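Long-range contacts in predicted metal-dependent hydrolase of the TIM-barrel fold (Lactobacillus casei, PDB 2QPX), which is of experimentally unproven function but binds two zinc ions in a TIM-barrel amidohydrolase fold and probably acts as a hydrolase: residues L14-H20 with L314-S320; K96-T102 with I122-I127; L130-A134 with M210-V214; V155-K159 with F217-M223. One frame throughout, in Å; residues are numbered along the deposited sequence. Where two conformers were deposited one is given.

Contact 1: residues L14-H20 with L314-S320. With ZN (zinc ion), chain B.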
loop_
_atom_site.group_PDB
_atom_site.type_symbol
_atom_site.label_atom_id
_atom_site.label_comp_id
_atom_site.label_asym_id
_atom_site.label_seq_id
_atom_site.Cartn_x
_atom_site.Cartn_y
_atom_site.Cartn_z
ATOM N N LEU A 14 -3.292 -4.745 29.605
ATOM C CA LEU A 14 -3.832 -4.010 28.432
ATOM C C LEU A 14 -4.791 -2.957 28.882
ATOM O O LEU A 14 -5.717 -3.242 29.646
ATOM C CB LEU A 14 -4.565 -4.981 27.474
ATOM C CG LEU A 14 -3.725 -6.101 26.855
ATOM C CD1 LEU A 14 -4.637 -7.139 26.181
ATOM C CD2 LEU A 14 -2.655 -5.543 25.867
ATOM N N LEU A 15 -4.597 -1.738 28.376
ATOM C CA LEU A 15 -5.588 -0.672 28.529
ATOM C C LEU A 15 -6.213 -0.545 27.145
ATOM O O LEU A 15 -5.548 -0.090 26.211
ATOM C CB LEU A 15 -4.946 0.633 28.990
ATOM C CG LEU A 15 -5.886 1.690 29.578
ATOM C CD1 LEU A 15 -5.107 2.938 30.080
ATOM C CD2 LEU A 15 -7.066 2.111 28.610
ATOM N N ASP A 16 -7.460 -0.989 27.029
ATOM C CA ASP A 16 -8.135 -1.001 25.724
ATOM C C ASP A 16 -8.744 0.387 25.534
ATOM O O ASP A 16 -9.850 0.668 26.003
ATOM C CB ASP A 16 -9.220 -2.077 25.677
ATOM C CG ASP A 16 -9.666 -2.424 24.262
ATOM O OD1 ASP A 16 -9.426 -1.608 23.335
ATOM O OD2 ASP A 16 -10.312 -3.508 24.124
ATOM N N HIS A 17 -8.014 1.234 24.804
ATOM C CA HIS A 17 -8.357 2.672 24.767
ATOM C C HIS A 17 -9.536 3.008 23.849
ATOM O O HIS A 17 -10.031 4.138 23.900
ATOM C CB HIS A 17 -7.129 3.555 24.458
ATOM C CG HIS A 17 -6.908 3.716 23.006
ATOM N ND1 HIS A 17 -7.303 4.849 22.325
ATOM C CD2 HIS A 17 -6.431 2.843 22.079
ATOM C CE1 HIS A 17 -7.115 4.642 21.032
ATOM N NE2 HIS A 17 -6.570 3.445 20.848
ATOM N N HIS A 18 -9.962 2.058 23.020
ATOM C CA HIS A 18 -11.110 2.252 22.171
ATOM C C HIS A 18 -11.827 0.936 21.929
ATOM O O HIS A 18 -11.313 0.069 21.206
ATOM C CB HIS A 18 -10.723 2.874 20.828
ATOM C CG HIS A 18 -11.898 2.993 19.916
ATOM N ND1 HIS A 18 -12.804 4.029 19.994
ATOM C CD2 HIS A 18 -12.356 2.160 18.959
ATOM C CE1 HIS A 18 -13.761 3.840 19.094
ATOM N NE2 HIS A 18 -13.525 2.700 18.469
ATOM N N CYS A 19 -13.046 0.835 22.452
ATOM C CA CYS A 19 -13.854 -0.367 22.280
ATOM C C CYS A 19 -15.322 -0.001 22.486
ATOM O O CYS A 19 -15.672 1.170 22.568
ATOM C CB CYS A 19 -13.341 -1.491 23.202
ATOM S SG CYS A 19 -13.334 -1.021 24.954
ATOM N N HIS A 20 -16.178 -1.006 22.576
ATOM C CA HIS A 20 -17.608 -0.826 22.423
ATOM C C HIS A 20 -18.417 -1.748 23.370
ATOM O O HIS A 20 -17.910 -2.736 23.943
ATOM C CB HIS A 20 -17.990 -1.087 20.973
ATOM C CG HIS A 20 -17.445 -0.058 20.021
ATOM N ND1 HIS A 20 -17.892 1.242 20.008
ATOM C CD2 HIS A 20 -16.484 -0.136 19.060
ATOM C CE1 HIS A 20 -17.200 1.934 19.100
ATOM N NE2 HIS A 20 -16.342 1.119 18.504
ATOM N N LEU A 314 -0.634 2.322 20.019
ATOM C CA LEU A 314 -1.431 1.896 21.190
ATOM C C LEU A 314 -2.117 0.565 20.897
ATOM O O LEU A 314 -2.447 0.261 19.761
ATOM C CB LEU A 314 -2.557 2.909 21.487
ATOM C CG LEU A 314 -2.167 4.387 21.597
ATOM C CD1 LEU A 314 -3.412 5.280 21.827
ATOM C CD2 LEU A 314 -1.117 4.605 22.692
ATOM N N PHE A 315 -2.359 -0.218 21.945
ATOM C CA PHE A 315 -3.316 -1.321 21.863
ATOM C C PHE A 315 -4.766 -0.803 21.956
ATOM O O PHE A 315 -5.116 -0.033 22.849
ATOM C CB PHE A 315 -3.155 -2.333 22.999
ATOM C CG PHE A 315 -4.255 -3.342 23.042
ATOM C CD1 PHE A 315 -4.334 -4.333 22.076
ATOM C CD2 PHE A 315 -5.260 -3.254 23.990
ATOM C CE1 PHE A 315 -5.375 -5.219 22.072
ATOM C CE2 PHE A 315 -6.338 -4.144 23.977
ATOM C CZ PHE A 315 -6.364 -5.121 23.050
ATOM N N ALA A 316 -5.605 -1.291 21.036
ATOM C CA ALA A 316 -7.045 -1.278 21.191
ATOM C C ALA A 316 -7.603 -2.483 20.473
ATOM O O ALA A 316 -6.979 -3.015 19.569
ATOM C CB ALA A 316 -7.720 0.006 20.626
ATOM N N SER A 317 -8.787 -2.923 20.900
ATOM C CA SER A 317 -9.520 -3.997 20.218
ATOM C C SER A 317 -10.540 -3.523 19.189
ATOM O O SER A 317 -10.802 -4.204 18.195
ATOM C CB SER A 317 -10.255 -4.872 21.259
ATOM O OG SER A 317 -11.296 -4.141 21.891
ATOM N N ASP A 318 -11.137 -2.358 19.419
ATOM C CA ASP A 318 -12.342 -1.961 18.691
ATOM C C ASP A 318 -13.470 -2.998 18.825
ATOM O O ASP A 318 -14.385 -3.044 17.983
ATOM C CB ASP A 318 -12.090 -1.630 17.183
ATOM C CG ASP A 318 -13.202 -0.784 16.603
ATOM O OD1 ASP A 318 -13.775 0.024 17.339
ATOM O OD2 ASP A 318 -13.521 -0.872 15.404
ATOM N N ALA A 319 -13.425 -3.797 19.890
ATOM C CA ALA A 319 -14.344 -4.897 20.024
ATOM C C ALA A 319 -15.707 -4.437 20.557
ATOM O O ALA A 319 -15.795 -3.499 21.359
ATOM C CB ALA A 319 -13.750 -5.973 20.964
ATOM N N SER A 320 -16.765 -5.125 20.113
ATOM C CA SER A 320 -18.099 -4.985 20.674
ATOM C C SER A 320 -18.674 -6.343 20.903
ATOM O O SER A 320 -18.144 -7.358 20.439
ATOM C CB SER A 320 -19.078 -4.215 19.766
ATOM O OG SER A 320 -19.585 -4.975 18.700
HETATM ZN ZN ZN B . -14.897 1.782 17.159
HETATM O O HOH W 1 -3.559 1.146 24.819
HETATM O O HOH W 2 -15.081 1.264 15.163
#

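Contact 2: residues K96-T102 with I122-I127. With EDO (1,2-ethanediol), chain D.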
loop_
_atom_site.group_PDB
_atom_site.type_symbol
_atom_site.label_atom_id
_atom_site.label_comp_id
_atom_site.label_asym_id
_atom_site.label_seq_id
_atom_site.Cartn_x
_atom_site.Cartn_y
_atom_site.Cartn_z
ATOM N N LYS A 96 -7.003 -4.534 31.799
ATOM C CA LYS A 96 -7.166 -3.794 33.062
ATOM C C LYS A 96 -8.127 -2.618 33.005
ATOM O O LYS A 96 -8.550 -2.128 34.041
ATOM C CB LYS A 96 -5.810 -3.338 33.608
ATOM C CG LYS A 96 -4.884 -4.498 33.999
ATOM C CD LYS A 96 -5.448 -5.376 35.099
ATOM C CE LYS A 96 -4.451 -6.506 35.395
ATOM N NZ LYS A 96 -4.946 -7.329 36.515
ATOM N N GLU A 97 -8.499 -2.147 31.813
ATOM C CA GLU A 97 -9.487 -1.062 31.690
ATOM C C GLU A 97 -10.025 -1.057 30.267
ATOM O O GLU A 97 -9.273 -1.354 29.353
ATOM C CB GLU A 97 -8.880 0.295 32.043
ATOM C CG GLU A 97 -9.916 1.398 32.208
ATOM C CD GLU A 97 -9.354 2.733 32.540
ATOM O OE1 GLU A 97 -8.207 3.009 32.143
ATOM O OE2 GLU A 97 -10.093 3.507 33.207
ATOM N N LEU A 98 -11.302 -0.700 30.120
ATOM C CA LEU A 98 -11.935 -0.463 28.836
ATOM C C LEU A 98 -12.398 0.969 28.746
ATOM O O LEU A 98 -13.071 1.457 29.649
ATOM C CB LEU A 98 -13.148 -1.357 28.668
ATOM C CG LEU A 98 -12.945 -2.884 28.858
ATOM C CD1 LEU A 98 -14.290 -3.603 28.575
ATOM C CD2 LEU A 98 -11.738 -3.467 28.119
ATOM N N LEU A 99 -12.077 1.635 27.631
ATOM C CA LEU A 99 -12.656 2.940 27.323
ATOM C C LEU A 99 -13.623 2.743 26.151
ATOM O O LEU A 99 -13.200 2.479 25.026
ATOM C CB LEU A 99 -11.574 3.976 26.995
ATOM C CG LEU A 99 -10.345 4.033 27.911
ATOM C CD1 LEU A 99 -9.403 5.193 27.528
ATOM C CD2 LEU A 99 -10.778 4.130 29.366
ATOM N N ILE A 100 -14.916 2.852 26.433
ATOM C CA ILE A 100 -15.982 2.533 25.500
ATOM C C ILE A 100 -16.529 3.814 24.838
ATOM O O ILE A 100 -16.948 4.767 25.507
ATOM C CB ILE A 100 -17.139 1.792 26.167
ATOM C CG1 ILE A 100 -16.677 0.351 26.518
ATOM C CG2 ILE A 100 -18.394 1.803 25.289
ATOM C CD1 ILE A 100 -17.696 -0.539 27.207
ATOM N N ASP A 101 -16.480 3.815 23.508
ATOM C CA ASP A 101 -17.148 4.819 22.685
ATOM C C ASP A 101 -18.650 4.524 22.763
ATOM O O ASP A 101 -19.147 3.555 22.185
ATOM C CB ASP A 101 -16.613 4.731 21.253
ATOM C CG ASP A 101 -17.437 5.516 20.240
ATOM O OD1 ASP A 101 -18.441 6.180 20.543
ATOM O OD2 ASP A 101 -17.013 5.394 19.087
ATOM N N THR A 102 -19.384 5.347 23.498
ATOM C CA THR A 102 -20.759 5.029 23.816
ATOM C C THR A 102 -21.729 5.438 22.674
ATOM O O THR A 102 -22.940 5.298 22.818
ATOM C CB THR A 102 -21.183 5.693 25.137
ATOM O OG1 THR A 102 -21.003 7.108 25.022
ATOM C CG2 THR A 102 -20.406 5.166 26.326
ATOM N N ILE A 122 -13.290 -5.258 35.524
ATOM C CA ILE A 122 -12.312 -4.189 35.432
ATOM C C ILE A 122 -13.059 -2.884 35.202
ATOM O O ILE A 122 -14.200 -2.893 34.765
ATOM C CB ILE A 122 -11.266 -4.457 34.302
ATOM C CG1 ILE A 122 -11.940 -4.713 32.951
ATOM C CG2 ILE A 122 -10.317 -5.648 34.687
ATOM C CD1 ILE A 122 -10.985 -4.815 31.757
ATOM N N PRO A 123 -12.397 -1.753 35.484
ATOM C CA PRO A 123 -13.055 -0.469 35.240
ATOM C C PRO A 123 -13.361 -0.183 33.770
ATOM O O PRO A 123 -12.614 -0.598 32.872
ATOM C CB PRO A 123 -12.070 0.549 35.802
ATOM C CG PRO A 123 -10.769 -0.168 35.898
ATOM C CD PRO A 123 -11.098 -1.601 36.152
ATOM N N VAL A 124 -14.448 0.554 33.560
ATOM C CA VAL A 124 -14.969 0.883 32.227
ATOM C C VAL A 124 -15.355 2.360 32.251
ATOM O O VAL A 124 -16.102 2.787 33.143
ATOM C CB VAL A 124 -16.213 0.017 31.871
ATOM C CG1 VAL A 124 -16.805 0.404 30.498
ATOM C CG2 VAL A 124 -15.856 -1.486 31.940
ATOM N N LYS A 125 -14.805 3.141 31.323
ATOM C CA LYS A 125 -15.100 4.569 31.218
ATOM C C LYS A 125 -15.607 4.892 29.811
ATOM O O LYS A 125 -15.455 4.096 28.872
ATOM C CB LYS A 125 -13.882 5.404 31.534
ATOM C CG LYS A 125 -13.196 4.972 32.852
ATOM C CD LYS A 125 -13.066 6.010 33.847
ATOM C CE LYS A 125 -12.388 5.469 35.115
ATOM N NZ LYS A 125 -11.378 6.472 35.679
ATOM N N ALA A 126 -16.216 6.066 29.676
ATOM C CA ALA A 126 -16.876 6.495 28.436
ATOM C C ALA A 126 -16.028 7.483 27.633
ATOM O O ALA A 126 -15.421 8.424 28.169
ATOM C CB ALA A 126 -18.223 7.181 28.779
ATOM N N ILE A 127 -16.105 7.305 26.325
ATOM C CA ILE A 127 -15.601 8.217 25.271
ATOM C C ILE A 127 -16.805 8.881 24.611
ATOM O O ILE A 127 -17.802 8.225 24.295
ATOM C CB ILE A 127 -14.759 7.468 24.195
ATOM C CG1 ILE A 127 -13.493 6.821 24.829
ATOM C CG2 ILE A 127 -14.398 8.366 22.980
ATOM C CD1 ILE A 127 -12.382 7.785 25.270
HETATM C C1 EDO D . -17.969 2.038 35.443
HETATM O O1 EDO D . -17.567 3.408 35.218
HETATM C C2 EDO D . -17.143 1.473 36.585
HETATM O O2 EDO D . -15.756 1.348 36.243
#

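Contact 3: residues L130-A134 with M210-V214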
loop_
_atom_site.group_PDB
_atom_site.type_symbol
_atom_site.label_atom_id
_atom_site.label_comp_id
_atom_site.label_asym_id
_atom_site.label_seq_id
_atom_site.Cartn_x
_atom_site.Cartn_y
_atom_site.Cartn_z
ATOM N N LEU A 130 -18.737 12.647 19.166
ATOM C CA LEU A 130 -19.203 13.973 18.766
ATOM C C LEU A 130 -20.477 13.955 17.911
ATOM O O LEU A 130 -21.407 14.678 18.176
ATOM C CB LEU A 130 -18.075 14.694 18.029
ATOM C CG LEU A 130 -16.876 15.094 18.932
ATOM C CD1 LEU A 130 -15.676 15.483 18.020
ATOM C CD2 LEU A 130 -17.213 16.245 19.905
ATOM N N GLU A 131 -20.464 13.168 16.844
ATOM C CA GLU A 131 -21.541 13.248 15.858
ATOM C C GLU A 131 -22.895 12.819 16.427
ATOM O O GLU A 131 -23.932 13.376 16.070
ATOM C CB GLU A 131 -21.218 12.519 14.549
ATOM C CG GLU A 131 -20.090 13.136 13.742
ATOM C CD GLU A 131 -18.663 12.845 14.227
ATOM O OE1 GLU A 131 -18.475 12.042 15.196
ATOM O OE2 GLU A 131 -17.753 13.433 13.577
ATOM N N THR A 132 -22.915 11.787 17.282
ATOM C CA THR A 132 -24.176 11.319 17.868
ATOM C C THR A 132 -24.730 12.340 18.866
ATOM O O THR A 132 -25.927 12.584 18.917
ATOM C CB THR A 132 -23.995 9.903 18.453
ATOM O OG1 THR A 132 -22.815 9.890 19.203
ATOM C CG2 THR A 132 -23.849 8.865 17.350
ATOM N N HIS A 133 -23.862 13.005 19.637
ATOM C CA HIS A 133 -24.306 14.083 20.506
ATOM C C HIS A 133 -24.829 15.239 19.644
ATOM O O HIS A 133 -25.899 15.803 19.933
ATOM C CB HIS A 133 -23.203 14.540 21.462
ATOM C CG HIS A 133 -23.009 13.630 22.625
ATOM N ND1 HIS A 133 -22.128 12.569 22.611
ATOM C CD2 HIS A 133 -23.599 13.612 23.843
ATOM C CE1 HIS A 133 -22.183 11.950 23.784
ATOM N NE2 HIS A 133 -23.089 12.552 24.544
ATOM N N ALA A 134 -24.137 15.532 18.545
ATOM C CA ALA A 134 -24.582 16.595 17.625
ATOM C C ALA A 134 -26.010 16.291 17.105
ATOM O O ALA A 134 -26.883 17.172 17.048
ATOM C CB ALA A 134 -23.589 16.767 16.468
HETATM N N MSE A 210 -17.600 21.760 12.812
HETATM C CA MSE A 210 -17.656 21.222 14.149
HETATM C C MSE A 210 -16.269 20.800 14.608
HETATM O O MSE A 210 -15.832 21.136 15.727
HETATM C CB MSE A 210 -18.562 19.995 14.140
HETATM C CG MSE A 210 -18.729 19.336 15.469
HETATM SE SE MSE A 210 -19.502 17.536 15.380
HETATM C CE MSE A 210 -17.937 16.475 14.849
ATOM N N LEU A 211 -15.562 20.049 13.751
ATOM C CA LEU A 211 -14.254 19.527 14.179
ATOM C C LEU A 211 -13.224 20.638 14.423
ATOM O O LEU A 211 -12.431 20.576 15.381
ATOM C CB LEU A 211 -13.744 18.516 13.159
ATOM C CG LEU A 211 -14.519 17.189 13.151
ATOM C CD1 LEU A 211 -14.165 16.390 11.882
ATOM C CD2 LEU A 211 -14.264 16.430 14.474
ATOM N N TYR A 212 -13.215 21.657 13.566
ATOM C CA TYR A 212 -12.295 22.776 13.772
ATOM C C TYR A 212 -12.669 23.569 15.009
ATOM O O TYR A 212 -11.809 23.997 15.765
ATOM C CB TYR A 212 -12.249 23.701 12.538
ATOM C CG TYR A 212 -11.273 23.211 11.463
ATOM C CD1 TYR A 212 -11.627 22.228 10.559
ATOM C CD2 TYR A 212 -9.956 23.713 11.373
ATOM C CE1 TYR A 212 -10.739 21.785 9.595
ATOM C CE2 TYR A 212 -9.051 23.239 10.412
ATOM C CZ TYR A 212 -9.444 22.284 9.535
ATOM O OH TYR A 212 -8.571 21.802 8.582
ATOM N N HIS A 213 -13.963 23.759 15.242
ATOM C CA HIS A 213 -14.419 24.564 16.370
ATOM C C HIS A 213 -14.416 23.864 17.725
ATOM O O HIS A 213 -14.237 24.528 18.738
ATOM C CB HIS A 213 -15.747 25.231 16.048
ATOM C CG HIS A 213 -15.609 26.338 15.070
ATOM N ND1 HIS A 213 -15.610 27.660 15.469
ATOM C CD2 HIS A 213 -15.339 26.345 13.740
ATOM C CE1 HIS A 213 -15.422 28.436 14.415
ATOM N NE2 HIS A 213 -15.218 27.678 13.360
ATOM N N VAL A 214 -14.538 22.543 17.781
ATOM C CA VAL A 214 -14.467 21.877 19.063
ATOM C C VAL A 214 -13.021 21.639 19.512
ATOM O O VAL A 214 -12.795 21.374 20.687
ATOM C CB VAL A 214 -15.275 20.548 19.145
ATOM C CG1 VAL A 214 -16.767 20.809 18.893
ATOM C CG2 VAL A 214 -14.674 19.464 18.248
#

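Contact 4: residues V155-K159 with F217-M223. With EDO (1,2-ethanediol), chain K.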
loop_
_atom_site.group_PDB
_atom_site.type_symbol
_atom_site.label_atom_id
_atom_site.label_comp_id
_atom_site.label_asym_id
_atom_site.label_seq_id
_atom_site.Cartn_x
_atom_site.Cartn_y
_atom_site.Cartn_z
ATOM N N VAL A 155 -20.119 19.640 24.936
ATOM C CA VAL A 155 -18.743 19.229 24.656
ATOM C C VAL A 155 -17.811 19.777 25.750
ATOM O O VAL A 155 -16.933 19.060 26.245
ATOM C CB VAL A 155 -18.287 19.666 23.232
ATOM C CG1 VAL A 155 -16.780 19.501 23.038
ATOM C CG2 VAL A 155 -19.090 18.896 22.181
ATOM N N LYS A 156 -17.993 21.057 26.088
ATOM C CA LYS A 156 -17.203 21.698 27.112
ATOM C C LYS A 156 -17.369 21.040 28.487
ATOM O O LYS A 156 -16.467 21.119 29.315
ATOM C CB LYS A 156 -17.550 23.197 27.183
ATOM C CG LYS A 156 -17.075 23.990 25.999
ATOM C CD LYS A 156 -17.668 25.389 26.046
ATOM C CE LYS A 156 -17.260 26.243 24.876
ATOM N NZ LYS A 156 -17.823 27.608 24.935
ATOM N N GLN A 157 -18.523 20.443 28.732
ATOM C CA GLN A 157 -18.862 19.802 30.004
ATOM C C GLN A 157 -18.515 18.301 30.060
ATOM O O GLN A 157 -18.825 17.620 31.073
ATOM C CB GLN A 157 -20.356 19.953 30.278
ATOM C CG GLN A 157 -20.808 21.399 30.536
ATOM C CD GLN A 157 -22.326 21.622 30.328
ATOM O OE1 GLN A 157 -23.116 20.682 30.093
ATOM N NE2 GLN A 157 -22.733 22.904 30.381
ATOM N N ALA A 158 -17.908 17.771 28.979
ATOM C CA ALA A 158 -17.728 16.314 28.903
ATOM C C ALA A 158 -16.880 15.808 30.037
ATOM O O ALA A 158 -17.211 14.773 30.628
ATOM C CB ALA A 158 -17.174 15.859 27.515
ATOM N N LYS A 159 -15.767 16.474 30.315
ATOM C CA LYS A 159 -14.873 15.994 31.414
ATOM C C LYS A 159 -15.622 15.980 32.769
ATOM O O LYS A 159 -15.568 15.004 33.552
ATOM C CB LYS A 159 -13.595 16.815 31.491
ATOM C CG LYS A 159 -12.670 16.471 32.641
ATOM C CD LYS A 159 -11.360 17.195 32.541
ATOM C CE LYS A 159 -10.548 17.035 33.806
ATOM N NZ LYS A 159 -9.212 17.653 33.602
ATOM N N PHE A 217 -11.951 23.479 22.581
ATOM C CA PHE A 217 -12.691 23.032 23.737
ATOM C C PHE A 217 -12.091 21.747 24.317
ATOM O O PHE A 217 -12.102 21.529 25.527
ATOM C CB PHE A 217 -14.156 22.749 23.453
ATOM C CG PHE A 217 -14.896 23.808 22.663
ATOM C CD1 PHE A 217 -14.551 25.141 22.710
ATOM C CD2 PHE A 217 -16.042 23.450 21.962
ATOM C CE1 PHE A 217 -15.295 26.091 21.995
ATOM C CE2 PHE A 217 -16.750 24.391 21.227
ATOM C CZ PHE A 217 -16.382 25.699 21.278
ATOM N N ILE A 218 -11.629 20.872 23.420
ATOM C CA ILE A 218 -11.058 19.591 23.784
ATOM C C ILE A 218 -9.661 19.821 24.390
ATOM O O ILE A 218 -9.346 19.235 25.449
ATOM C CB ILE A 218 -11.005 18.619 22.571
ATOM C CG1 ILE A 218 -12.463 18.297 22.142
ATOM C CG2 ILE A 218 -10.127 17.375 22.895
ATOM C CD1 ILE A 218 -12.595 17.441 20.823
ATOM N N ILE A 219 -8.851 20.655 23.750
ATOM C CA ILE A 219 -7.526 21.046 24.268
ATOM C C ILE A 219 -7.681 21.589 25.696
ATOM O O ILE A 219 -6.893 21.228 26.595
ATOM C CB ILE A 219 -6.816 22.081 23.344
ATOM C CG1 ILE A 219 -6.430 21.468 21.990
ATOM C CG2 ILE A 219 -5.550 22.663 24.044
ATOM C CD1 ILE A 219 -6.027 22.497 20.907
ATOM N N ALA A 220 -8.676 22.442 25.936
ATOM C CA ALA A 220 -8.844 23.047 27.263
ATOM C C ALA A 220 -9.122 21.997 28.332
ATOM O O ALA A 220 -8.727 22.195 29.483
ATOM C CB ALA A 220 -9.950 24.102 27.258
ATOM N N GLN A 221 -9.764 20.880 27.965
ATOM C CA GLN A 221 -10.019 19.774 28.899
ATOM C C GLN A 221 -8.878 18.750 28.960
ATOM O O GLN A 221 -8.873 17.861 29.821
ATOM C CB GLN A 221 -11.334 19.076 28.535
ATOM C CG GLN A 221 -12.550 19.943 28.725
ATOM C CD GLN A 221 -13.799 19.338 28.161
ATOM O OE1 GLN A 221 -14.435 18.497 28.812
ATOM N NE2 GLN A 221 -14.167 19.737 26.927
ATOM N N ASP A 222 -7.923 18.877 28.053
ATOM C CA ASP A 222 -6.750 18.025 27.954
ATOM C C ASP A 222 -7.120 16.544 27.879
ATOM O O ASP A 222 -6.494 15.715 28.544
ATOM C CB ASP A 222 -5.770 18.257 29.116
ATOM C CG ASP A 222 -4.413 17.630 28.862
ATOM O OD1 ASP A 222 -3.978 17.500 27.670
ATOM O OD2 ASP A 222 -3.781 17.191 29.860
HETATM N N MSE A 223 -8.087 16.209 27.013
HETATM C CA MSE A 223 -8.433 14.815 26.766
HETATM C C MSE A 223 -8.263 14.513 25.270
HETATM O O MSE A 223 -8.377 15.431 24.451
HETATM C CB MSE A 223 -9.833 14.505 27.260
HETATM C CG MSE A 223 -10.038 14.965 28.687
HETATM SE SE MSE A 223 -11.615 14.189 29.519
HETATM C CE MSE A 223 -13.003 14.780 28.339
HETATM C C1 EDO K . -8.359 21.182 32.650
HETATM O O1 EDO K . -9.327 20.170 32.958
HETATM C C2 EDO K . -7.183 20.568 31.919
HETATM O O2 EDO K . -6.560 19.563 32.742
HETATM O O HOH W 3 -7.943 16.063 31.691
#

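Contact 1: residues L14-H20 with L314-S320
His18, His20 and Asp318 meet on one zinc ion, which joins residues 14-20 to 314-320. NE2 of each histidine and OD1 of Asp318 bind it at 2.1 Å, and a water at the same distance also donates to OD2 of Asp318. The carboxylate lies alongside the His18 ring, the planes 30° apart, whereas the His20 ring is turned 63° from it; ND1 of His18 is held by Gln226, which fixes that ring's rotation.

This is the HxH motif at the end of the first barrel strand, facing the metal-binding aspartate after the last strand, as in binuclear amidohydrolases; the carboxylated lysine at position 167 bridges to the second zinc.

Hydrogen bonds fasten the loop that carries the aspartate. Asp16 grips Ser317 with both oxygens: OD2 takes the hydroxyl OG at 2.5 Å through its syn lone pair, and OD1 takes the backbone N at 2.8 Å from above the carboxylate plane. The same OG accepts from Ala319 N in an ST turn, while Asp318 N donates to His18 O at 3.0 Å.

CH-pi contacts complete the join. With CG between the backbone N and the carbonyl carbon (chi1 87°), the His17 ring stands between Leu314 CD1, 3.7 Å from its centroid, and His18 CB on the opposite face; Tyr368 and Asp285 hold its nitrogens. Leu14 CD2 covers a face of Phe315.

Contact 2: residues K96-T102 with I122-I127
Leu98 and Ile100 pair with the strand 124-127 through alternating backbone bonds. Leu98 N donates to Pro123 O and its carbonyl receives Lys125 N; Ile100 N then reaches Lys125 O at 2.8 Å, and Ile127 N returns to Ile100 O from 40° above the carbonyl plane. A weak bond from Thr102 N to Ile127 O ends the series. On the face bearing Leu98 and Ile100, the CD1 tip of Ile100 presses on Val124 CG1 at 3.5 Å, and Ile122 lays its CD1 across Leu98 CD2.

These are the two parallel strands of a beta-alpha-beta crossover, the repeating unit of a TIM barrel, whose helix 113-120 touches Val124 and Ala126.

On the other face Leu99 CB meets Ile127 CG1. Glu97, extended with CG anti to its amide nitrogen (chi1 -168°), brings OE2 alongside the Lys125 chain, 3.4 Å from CG and 4.1 Å from NZ, beyond salt-bridge range; NZ is bridged to Glu373. An alanine here removes the carboxylate, which would probably leave the Lys125 chain freer to turn on that side. Farther along, Asp101 OD1 accepts from Gly103 N, while OD2 is salt-bridged to Arg129 and accepts from NZ of the carboxylated lysine at position 167, a second-shell link to the zinc site.

Contact 3: residues L130-A134 with M210-V214
Two helices outside the barrel strands, 130-138 and 204-221, meet here nearly at right angles: their short segments cross at 102° with axes 12.4 Å apart. At that separation the backbones stay well apart and long side chains span the interval. Leu130 and Met210, a selenomethionine, carry most of it. In one of its two conformers the Met210 chain runs out with CG anti to the backbone N (chi1 -179°) and bends only at its last torsion, which turns the CE methyl onto Leu130 CB at 3.6 Å, while SE faces Ala134 CB at 4.3 Å. Leu130 reaches past the selenium with its CD1 branch, which touches Leu211 CD2 at 3.9 Å and Val214 CG2 at 4.1 Å, about one turn of the second helix apart. Although buried, the Glu131 carboxylate has partners: OE2 bonds to Ser168 and OE1 to the backbone N of Ile169, just after the zinc-binding lysine at position 167. Phe151 of helix 144-156 touches both Ala134 and Met210. The contact thus packs two helices of the TIM-barrel fold, 130-138 and 204-221, against each other, with Leu130 and Leu211 also touching strand 225-229.

Contact 4: residues V155-K159 with F217-M223
Residues 217-221 form the last turn of helix 204-221, which ends in a Schellman motif with Asp222 at positive phi (54°), while 155-159 leave the end of helix 144-156. The chains come closest at Lys156 and Phe217, whose CA atoms are 5.8 Å apart.

Between these two ends lies the Gln221 amide, whose two halves reach separate backbone groups. NE2 donates to Val155 O at 2.9 Å, close to the amide plane, and also to Phe217 O one turn back in its own helix. OE1 receives Lys159 N at 2.9 Å, almost straight in line with the C=O bond (177°). Val155 O takes Ala158 N on the face opposite Gln221 NE2. A leucine in place of Gln221 would probably leave Lys159 N and the Val155 carbonyl without these partners and loosen the tie between the helix ends.

Lys156, stretched out beyond CG, lays CE over one face of the Phe217 ring, 3.6 Å from its centroid, and NZ continues to an off-centre cation-pi contact at 4.7 Å. Val155 CG1 meets the ring edge. Farther along, the selenomethionine Met223 touches Lys159 CB through SE and CE. A water bridges Lys159 NZ to Gln221 O.

Outward, Trp148 and Ser152 of helix 144-156 touch Phe217, and Phe166 touches Ala158, Ile218 and Met223 where the chain turns towards strand 225-229.

Of the four, contact 1 closes the longest loop, from strand 14-19 to the loop after strand 313-314, and the other three are nested inside it. Contact 2, its centre 9 Å away, adds strands 95-101 and 124-127 to the same parallel sheet, strand 14-19 being the neighbour of 95-101, so the first zinc site and the beta-alpha-beta unit share one wall of the barrel. The centres of contacts 3 and 4 lie about 22 and 21 Å from that of contact 1 and about 12 Å from each other; both use helix 204-221, their segments alternate along the chain, and Leu130 touches Val155. The first zinc site is thus built on strand 14-19 and the loop after strand 313-314, while outer helices pack farther away.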